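Local structure of putative Acetyltransferase (Pyrococcus horikoshii, 3DDD) at residues A[79-84]-A[89-94]; A[110-115]-A[137-142]. The protein probably transfers acyl groups, as a putative acetyltransferase of the GNAT family, and binds coenzyme A. One frame throughout, in Å; residues are numbered along the deposited sequence.

How the interactions relate
Interaction 1 is a hairpin contact inside the sheet, and interaction 2 joins helix 103-118, which follows the second hairpin strand in the chain, to the start of the chain running into strand 140-149. Their centres are about 10 Å apart, and segment 79-84 touches the helix segment of interaction 2: Ile-80 CD1 comes to 3.5 Å from Leu-111 O, and Phe-82 CZ to 3.7 Å from Gly-115 CA. They differ in their relation to coenzyme A. At the end of segment 89-94, Val-94 N hydrogen-bonds the cofactor; in interaction 2 the Phe-137 side chain stays about 7 Å from it, next to Thr-105 and Lys-136, both cofactor-binding.

Interaction 1: A[79-84]-A[89-94]. With COA (coenzyme A), chain B.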
# COMPACT_ATOMS: atom_id res chain seq x y z
N CYS A 79 -8.57 -4.99 3.80
CA CYS A 79 -7.51 -6.00 3.76
C CYS A 79 -6.45 -5.85 4.79
O CYS A 79 -6.15 -4.75 5.24
CB CYS A 79 -6.76 -5.98 2.44
SG CYS A 79 -7.77 -6.19 1.03
N ILE A 80 -5.91 -6.99 5.18
CA ILE A 80 -4.76 -7.06 6.08
C ILE A 80 -3.66 -7.84 5.33
O ILE A 80 -3.95 -8.82 4.63
CB ILE A 80 -5.13 -7.64 7.48
CG1 ILE A 80 -3.96 -7.46 8.44
CG2 ILE A 80 -5.59 -9.10 7.43
CD1 ILE A 80 -4.32 -7.63 9.83
N PHE A 81 -2.44 -7.33 5.39
CA PHE A 81 -1.28 -7.95 4.77
C PHE A 81 -0.23 -8.20 5.86
O PHE A 81 0.21 -7.27 6.52
CB PHE A 81 -0.72 -7.06 3.64
CG PHE A 81 -1.75 -6.73 2.58
CD1 PHE A 81 -2.08 -7.65 1.61
CD2 PHE A 81 -2.40 -5.50 2.58
CE1 PHE A 81 -3.05 -7.36 0.66
CE2 PHE A 81 -3.33 -5.19 1.63
CZ PHE A 81 -3.67 -6.11 0.67
N PHE A 82 0.13 -9.46 6.05
CA PHE A 82 1.10 -9.87 7.08
C PHE A 82 2.54 -9.97 6.62
O PHE A 82 2.84 -10.57 5.59
CB PHE A 82 0.72 -11.22 7.67
CG PHE A 82 -0.48 -11.17 8.52
CD1 PHE A 82 -0.39 -10.68 9.80
CD2 PHE A 82 -1.71 -11.53 8.01
CE1 PHE A 82 -1.53 -10.58 10.58
CE2 PHE A 82 -2.83 -11.44 8.76
CZ PHE A 82 -2.75 -10.97 10.05
N TYR A 83 3.41 -9.37 7.40
CA TYR A 83 4.85 -9.62 7.32
C TYR A 83 5.27 -10.32 8.64
O TYR A 83 4.42 -10.90 9.35
CB TYR A 83 5.57 -8.30 7.06
CG TYR A 83 4.92 -7.51 5.97
CD1 TYR A 83 4.88 -8.01 4.67
CD2 TYR A 83 4.27 -6.30 6.23
CE1 TYR A 83 4.26 -7.31 3.67
CE2 TYR A 83 3.65 -5.58 5.22
CZ TYR A 83 3.64 -6.10 3.94
OH TYR A 83 3.02 -5.41 2.93
N ASN A 84 6.54 -10.27 8.99
CA ASN A 84 7.04 -11.10 10.10
C ASN A 84 6.70 -10.50 11.44
O ASN A 84 6.39 -11.21 12.38
CB ASN A 84 8.56 -11.31 10.01
CG ASN A 84 8.99 -12.01 8.72
OD1 ASN A 84 8.17 -12.59 8.02
ND2 ASN A 84 10.27 -11.96 8.41
N ILE A 89 -2.89 -2.69 7.29
CA ILE A 89 -4.28 -2.69 6.84
C ILE A 89 -4.42 -1.64 5.73
O ILE A 89 -3.97 -0.48 5.84
CB ILE A 89 -5.28 -2.49 8.00
CG1 ILE A 89 -5.35 -3.78 8.82
CG2 ILE A 89 -6.68 -2.17 7.49
CD1 ILE A 89 -5.86 -3.60 10.25
N GLY A 90 -4.99 -2.10 4.62
CA GLY A 90 -5.22 -1.26 3.48
C GLY A 90 -6.48 -1.58 2.71
O GLY A 90 -7.20 -2.53 3.04
N LEU A 91 -6.79 -0.74 1.72
CA LEU A 91 -7.89 -1.01 0.78
C LEU A 91 -9.28 -0.98 1.46
O LEU A 91 -10.22 -1.59 0.98
CB LEU A 91 -7.62 -2.34 -0.00
CG LEU A 91 -6.36 -2.43 -0.89
CD1 LEU A 91 -6.33 -3.68 -1.85
CD2 LEU A 91 -6.21 -1.15 -1.75
N MSE A 92 -9.40 -0.22 2.55
CA MSE A 92 -10.70 0.03 3.17
C MSE A 92 -11.61 0.88 2.25
O MSE A 92 -11.19 1.89 1.69
CB MSE A 92 -10.55 0.75 4.50
CG MSE A 92 -9.79 -0.03 5.57
SE MSE A 92 -10.82 -1.41 6.43
CE MSE A 92 -12.27 -0.29 7.12
N GLY A 93 -12.87 0.49 2.16
CA GLY A 93 -13.80 1.08 1.23
C GLY A 93 -15.21 0.62 1.51
O GLY A 93 -15.46 -0.58 1.64
N VAL A 94 -16.13 1.59 1.63
CA VAL A 94 -17.56 1.31 1.69
C VAL A 94 -18.24 2.18 0.67
O VAL A 94 -17.93 3.36 0.55
CB VAL A 94 -18.09 1.56 3.09
CG1 VAL A 94 -19.65 1.51 3.16
CG2 VAL A 94 -17.42 0.53 4.05
N1A COA B . -15.34 12.35 6.97
C2A COA B . -14.69 12.31 8.19
N3A COA B . -14.72 11.14 8.93
C4A COA B . -15.40 10.07 8.43
C5A COA B . -16.04 10.09 7.21
C6A COA B . -16.01 11.26 6.49
N6A COA B . -16.88 11.36 5.51
N7A COA B . -16.63 8.90 6.97
C8A COA B . -16.33 8.10 8.02
N9A COA B . -15.58 8.82 8.92
C1B COA B . -14.90 8.34 10.13
C2B COA B . -15.55 8.93 11.38
O2B COA B . -14.66 9.07 12.44
C3B COA B . -16.56 7.87 11.72
O3B COA B . -16.95 7.97 13.05
P3B COA B . -18.17 8.91 13.50
O7A COA B . -18.55 8.55 14.93
O8A COA B . -19.34 8.59 12.60
O9A COA B . -17.67 10.31 13.56
C4B COA B . -15.73 6.64 11.44
O4B COA B . -15.10 6.95 10.21
C5B COA B . -16.49 5.34 11.35
O5B COA B . -17.59 5.51 10.52
P1A COA B . -18.12 4.26 9.69
O1A COA B . -19.59 4.45 9.41
O2A COA B . -17.87 2.95 10.39
O3A COA B . -17.20 4.38 8.38
P2A COA B . -17.71 3.97 6.92
O4A COA B . -18.61 2.80 6.82
O5A COA B . -18.31 5.20 6.25
O6A COA B . -16.30 3.71 6.15
CBP COA B . -14.23 4.68 5.14
CCP COA B . -15.25 4.64 6.30
CDP COA B . -13.96 3.25 4.70
CEP COA B . -12.94 5.29 5.70
CAP COA B . -14.56 5.66 3.98
OAP COA B . -15.80 6.28 4.12
C9P COA B . -14.38 5.17 2.56
O9P COA B . -14.81 3.97 2.07
N8P COA B . -13.76 5.95 1.71
C7P COA B . -12.76 5.35 0.87
C6P COA B . -11.60 6.27 0.59
C5P COA B . -11.12 6.96 1.81
O5P COA B . -11.08 8.21 1.74
N4P COA B . -10.78 6.21 2.90
C3P COA B . -10.10 4.90 2.96
C2P COA B . -8.55 4.88 3.11
S1P COA B . -7.80 5.24 4.75
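Cys-79 and Gly-90 form a hydrogen-bonded antiparallel pair in the hairpin of strands 73-82 and 86-94, whose second strand runs on into the coenzyme A pocket. Cys-79 N gives its hydrogen to Gly-90 O at 2.9 Å, the donor nearly along the C=O axis (172°). In return Gly-90 N reaches Cys-79 O at 3.0 Å, this time tilted 31° from the carbonyl plane. At the same Cys-79 O a weaker CA-H contact from Ile-89 CA, at 3.2 Å, adds to the N-H bond.

Next along, Ile-80 and Ile-89 make a non-hydrogen-bonded pair, and their side chains cross obliquely with CG1 against CG1 at 4.0 Å. Ile-80 reaches this partner because its CG1 stands opposite the backbone N (chi1 -170°). On this face Ile-89 packs against Phe-108 and Leu-112 of helix 103-118. On the other face Cys-79 SG rests 4.0 Å from Leu-91 CB, and Leu-91 CD1 comes to the edge of the Phe-81 ring, close to its plane, 4.4 Å from CZ; helix 47-60 covers Phe-81 and Leu-91.

Leu-91 has positive phi, and the backbone pairing resumes between Gly-93 and Met-77, one residue later than regular pairing from Cys-79 and Gly-90 would give. That extra residue makes a beta bulge. Past it, Val-94 N donates a fairly straight bond to the cofactor carbonyl O9P at 2.8 Å, and the amides of Arg-100, Gly-102 and Gly-104 bind the cofactor further on. A bulged strand that offers a backbone amide to the pantetheine arm and leads into the glycine-rich pyrophosphate-binding loop (Gln-99 to Gly-104) is characteristic of the GNAT fold.

Interaction 2: A[110-115]-A[137-142]; sequences RLLEIG and FKFVDE. With EDO (1,2-ethanediol), chain C.
Phe-137 meets Leu-112 just after helix 131-136: Leu-112 CD2 lies 3.4 Å from Phe-137 CD1, a tight approach that comes at the ring obliquely. The ring is placed by a CG lying beside the backbone N (chi1 -69°), and Phe-108, one turn before Leu-112 on helix 103-118, meets it edge-to-face. Lys-138 follows with positive phi as the C-prime residue of a Schellman motif, in which Phe-139 N reaches back to Tyr-134 O and Lys-138 N to Lys-135 O. This turn ends the helix and brings the end of the Phe-139 ring back to the same leucine.

Phe-139 takes the other branch: Leu-112 CD1 sits at the ring edge, in its plane, 4.0 Å from CZ, while Phe-137 CB also lies in that plane at an edge. The leucine therefore forks between two phenylalanines. Its chi1, -134°, falls well away from a staggered value, which suggests strain or some uncertainty in the model. Ile-122 of strand 121-126 touches both Leu-112 and Phe-139.

From Val-140 the chain enters strand 140-149. On the helix, Arg-110, extended from CG to NE, takes no part in the leucine contact. Its NE pairs with Glu-106, and NH1 makes a weak bond, in the guanidinium plane, to O2 of a 1,2-ethanediol at 2.9 Å, a molecule probably from the crystallisation liquor. With an alanine in place of Arg-110, Glu-106 would probably lose its salt-bridge mate, and the diol, still bonded to Ile-22 O, would be less firmly held.

No hydrogen bond joins 110-115 to 137-142; the contact rests on the apolar touch of one leucine with two phenylalanine rings, which carries no hydrogen-bond directionality.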
# COMPACT_ATOMS: atom_id res chain seq x y z
N ARG A 110 -12.85 -6.60 12.61
CA ARG A 110 -12.61 -8.00 12.28
C ARG A 110 -11.18 -8.23 11.78
O ARG A 110 -10.55 -9.21 12.11
CB ARG A 110 -13.63 -8.47 11.25
CG ARG A 110 -14.97 -8.83 11.89
CD ARG A 110 -16.03 -8.98 10.85
NE ARG A 110 -17.40 -9.12 11.36
CZ ARG A 110 -18.13 -10.23 11.27
NH1 ARG A 110 -17.62 -11.33 10.73
NH2 ARG A 110 -19.37 -10.25 11.71
N LEU A 111 -10.68 -7.31 10.99
CA LEU A 111 -9.32 -7.37 10.49
C LEU A 111 -8.33 -7.31 11.63
O LEU A 111 -7.33 -8.03 11.62
CB LEU A 111 -9.08 -6.23 9.48
CG LEU A 111 -9.84 -6.34 8.14
CD1 LEU A 111 -9.75 -4.99 7.34
CD2 LEU A 111 -9.23 -7.47 7.37
N LEU A 112 -8.60 -6.45 12.60
CA LEU A 112 -7.74 -6.29 13.77
C LEU A 112 -7.72 -7.55 14.61
O LEU A 112 -6.72 -7.86 15.28
CB LEU A 112 -8.30 -5.17 14.67
CG LEU A 112 -7.37 -4.13 15.23
CD1 LEU A 112 -6.59 -3.57 14.03
CD2 LEU A 112 -8.21 -3.04 16.00
N GLU A 113 -8.87 -8.22 14.65
CA GLU A 113 -9.06 -9.44 15.42
C GLU A 113 -8.17 -10.53 14.89
O GLU A 113 -7.57 -11.28 15.67
CB GLU A 113 -10.52 -9.89 15.34
CG GLU A 113 -10.89 -11.01 16.29
CD GLU A 113 -12.40 -11.29 16.32
OE1 GLU A 113 -13.03 -11.33 15.23
OE2 GLU A 113 -12.94 -11.43 17.44
N ILE A 114 -8.15 -10.64 13.57
CA ILE A 114 -7.24 -11.54 12.85
C ILE A 114 -5.78 -11.16 13.05
O ILE A 114 -4.95 -12.03 13.24
CB ILE A 114 -7.52 -11.50 11.31
CG1 ILE A 114 -8.88 -12.17 10.99
CG2 ILE A 114 -6.37 -12.13 10.50
CD1 ILE A 114 -9.48 -11.71 9.67
N GLY A 115 -5.47 -9.87 12.95
CA GLY A 115 -4.10 -9.37 13.07
C GLY A 115 -3.46 -9.55 14.45
O GLY A 115 -2.29 -9.91 14.55
N PHE A 137 -9.72 3.04 17.59
CA PHE A 137 -9.02 1.80 17.93
C PHE A 137 -7.60 2.04 18.48
O PHE A 137 -6.79 1.12 18.57
CB PHE A 137 -8.95 0.90 16.70
CG PHE A 137 -10.26 0.34 16.28
CD1 PHE A 137 -10.74 -0.85 16.83
CD2 PHE A 137 -11.05 1.00 15.36
CE1 PHE A 137 -11.95 -1.39 16.44
CE2 PHE A 137 -12.29 0.46 14.95
CZ PHE A 137 -12.74 -0.73 15.49
N LYS A 138 -7.30 3.30 18.81
CA LYS A 138 -6.13 3.70 19.55
C LYS A 138 -4.86 3.72 18.69
O LYS A 138 -3.75 3.76 19.21
CB LYS A 138 -6.00 2.91 20.89
CG LYS A 138 -7.16 3.22 21.86
CD LYS A 138 -7.22 2.35 23.16
N PHE A 139 -5.05 3.74 17.37
CA PHE A 139 -3.96 4.04 16.46
C PHE A 139 -3.39 5.44 16.71
O PHE A 139 -4.15 6.41 16.85
CB PHE A 139 -4.40 3.87 15.00
CG PHE A 139 -4.41 2.43 14.54
CD1 PHE A 139 -5.42 1.55 14.95
CD2 PHE A 139 -3.42 1.95 13.68
CE1 PHE A 139 -5.45 0.26 14.54
CE2 PHE A 139 -3.44 0.62 13.25
CZ PHE A 139 -4.45 -0.24 13.69
N VAL A 140 -2.05 5.51 16.78
CA VAL A 140 -1.32 6.75 17.04
C VAL A 140 -0.59 7.21 15.77
O VAL A 140 -0.17 6.40 14.97
CB VAL A 140 -0.26 6.56 18.17
CG1 VAL A 140 -0.93 6.18 19.53
CG2 VAL A 140 0.79 5.53 17.78
N ASP A 141 -0.43 8.52 15.59
CA ASP A 141 0.27 9.08 14.43
C ASP A 141 1.75 8.70 14.40
O ASP A 141 2.43 8.72 15.44
CB ASP A 141 0.18 10.61 14.41
CG ASP A 141 -1.23 11.14 14.23
OD1 ASP A 141 -2.15 10.35 14.03
OD2 ASP A 141 -1.40 12.36 14.30
N GLU A 142 2.23 8.36 13.22
CA GLU A 142 3.66 8.24 12.99
C GLU A 142 4.17 9.47 12.24
O GLU A 142 4.67 10.39 12.85
CB GLU A 142 3.99 6.92 12.27
CG GLU A 142 3.75 5.72 13.19
CD GLU A 142 4.41 4.45 12.72
OE1 GLU A 142 4.47 4.21 11.49
OE2 GLU A 142 4.87 3.67 13.58
C1 EDO C . -13.63 -13.18 9.70
O1 EDO C . -14.01 -12.21 10.67
C2 EDO C . -14.85 -13.74 8.96
O2 EDO C . -15.85 -12.74 8.86